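Local coordinates for phosphotriesterase homology protein (Escherichia coli, PDB 1BF6) that hydrolyses phosphorylated glyceryl acetates and aromatic acetates and propionates, and binds two zinc ions in a TIM-barrel fold, at residues K197-D200 with Y204-F207. Sequence-based numbering, arbitrary orientation.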
loop_
_atom_site.group_PDB
_atom_site.type_symbol
_atom_site.label_atom_id
_atom_site.label_comp_id
_atom_site.label_asym_id
_atom_site.label_seq_id
_atom_site.Cartn_x
_atom_site.Cartn_y
_atom_site.Cartn_z
ATOM N N LYS A 197 19.299 -3.487 2.249
ATOM C CA LYS A 197 19.495 -4.536 1.255
ATOM C C LYS A 197 18.433 -4.453 0.173
ATOM O O LYS A 197 18.749 -4.530 -1.020
ATOM C CB LYS A 197 19.505 -5.914 1.925
ATOM C CG LYS A 197 20.748 -6.119 2.782
ATOM C CD LYS A 197 20.744 -7.432 3.542
ATOM C CE LYS A 197 21.998 -7.566 4.392
ATOM N NZ LYS A 197 21.955 -8.806 5.217
ATOM N N MET A 198 17.183 -4.229 0.574
ATOM C CA MET A 198 16.094 -4.121 -0.394
ATOM C C MET A 198 16.314 -2.947 -1.331
ATOM O O MET A 198 16.138 -3.072 -2.548
ATOM C CB MET A 198 14.732 -4.000 0.305
ATOM C CG MET A 198 14.323 -5.256 1.058
ATOM S SD MET A 198 12.678 -5.153 1.758
ATOM C CE MET A 198 13.048 -4.569 3.383
ATOM N N ILE A 199 16.716 -1.807 -0.768
ATOM C CA ILE A 199 16.984 -0.626 -1.573
ATOM C C ILE A 199 18.189 -0.895 -2.505
ATOM O O ILE A 199 18.188 -0.476 -3.657
ATOM C CB ILE A 199 17.242 0.618 -0.667
ATOM C CG1 ILE A 199 15.936 1.021 0.039
ATOM C CG2 ILE A 199 17.818 1.785 -1.494
ATOM C CD1 ILE A 199 16.101 2.149 1.067
ATOM N N ASP A 200 19.176 -1.639 -2.010
ATOM C CA ASP A 200 20.357 -1.971 -2.794
ATOM C C ASP A 200 19.994 -2.821 -4.018
ATOM O O ASP A 200 20.634 -2.716 -5.058
ATOM C CB ASP A 200 21.393 -2.689 -1.934
ATOM C CG ASP A 200 22.750 -2.765 -2.610
ATOM O OD1 ASP A 200 23.334 -1.693 -2.863
ATOM O OD2 ASP A 200 23.219 -3.887 -2.902
ATOM N N TYR A 204 11.645 -0.198 -3.950
ATOM C CA TYR A 204 11.195 0.917 -3.102
ATOM C C TYR A 204 10.692 0.264 -1.810
ATOM O O TYR A 204 10.285 -0.912 -1.811
ATOM C CB TYR A 204 10.047 1.691 -3.730
ATOM C CG TYR A 204 10.458 2.657 -4.814
ATOM C CD1 TYR A 204 10.836 2.200 -6.074
ATOM C CD2 TYR A 204 10.419 4.041 -4.593
ATOM C CE1 TYR A 204 11.162 3.087 -7.094
ATOM C CE2 TYR A 204 10.740 4.947 -5.608
ATOM C CZ TYR A 204 11.113 4.458 -6.861
ATOM O OH TYR A 204 11.429 5.330 -7.880
ATOM N N VAL A 205 10.787 0.996 -0.703
ATOM C CA VAL A 205 10.338 0.511 0.602
ATOM C C VAL A 205 9.303 1.480 1.183
ATOM O O VAL A 205 9.305 2.677 0.869
ATOM C CB VAL A 205 11.511 0.328 1.600
ATOM C CG1 VAL A 205 12.428 -0.813 1.139
ATOM C CG2 VAL A 205 12.304 1.644 1.753
ATOM N N GLN A 206 8.401 0.949 2.006
ATOM C CA GLN A 206 7.363 1.767 2.606
ATOM C C GLN A 206 7.278 1.745 4.125
ATOM O O GLN A 206 7.432 0.703 4.758
ATOM C CB GLN A 206 6.005 1.391 2.036
ATOM C CG GLN A 206 5.842 1.790 0.601
ATOM C CD GLN A 206 4.581 1.270 -0.024
ATOM O OE1 GLN A 206 3.712 0.671 0.644
ATOM N NE2 GLN A 206 4.471 1.471 -1.327
ATOM N N PHE A 207 7.145 2.946 4.691
ATOM C CA PHE A 207 6.948 3.140 6.122
ATOM C C PHE A 207 5.473 3.531 6.064
ATOM O O PHE A 207 5.121 4.718 5.983
ATOM C CB PHE A 207 7.813 4.298 6.662
ATOM C CG PHE A 207 9.275 3.940 6.862
ATOM C CD1 PHE A 207 10.049 3.429 5.810
ATOM C CD2 PHE A 207 9.887 4.121 8.105
ATOM C CE1 PHE A 207 11.403 3.103 6.000
ATOM C CE2 PHE A 207 11.236 3.800 8.303
ATOM C CZ PHE A 207 11.998 3.288 7.246
#
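Val205 faces the last turn of helix 192-200, its CG1 resting on both Met198 and Ile199 and its CG2 on Ile199. Val205 CG1 does double duty: it lies 4.0 Å from CB of Met198, at the root of that side chain, and 4.1 Å from CG1 of Ile199. The other methyl, Val205 CG2, meets the end of the isoleucine, with Ile199 CD1 at 3.9 Å. The isoleucine side chain runs roughly perpendicular to the valine, and its CG1 and CD1 both lie against Val205 CG2. On Ile199, CG1 is anti to the carbonyl carbon (chi1 -69°) and the chain runs on extended (chi2 174°), which carries CD1 out to the valine. Leu228 of helix 218-230 also touches Ile199, while Leu165 and Leu168 of helix 164-173 pack on Met198, so both neighbouring barrel helices border the contact. With Val205 cut back to an alanine, both methyls go, and Met198 CB and Ile199 CD1 would probably be left facing a gap on the strand side. This is the return leg of the beta-alpha-beta unit built from strand 181-183, helix 192-200 and strand 204-207 of the TIM barrel. Across it the two segments meet through aliphatic carbon alone, consistent with burial of apolar groups, rather than directed polar bonds, contributing to the packing here.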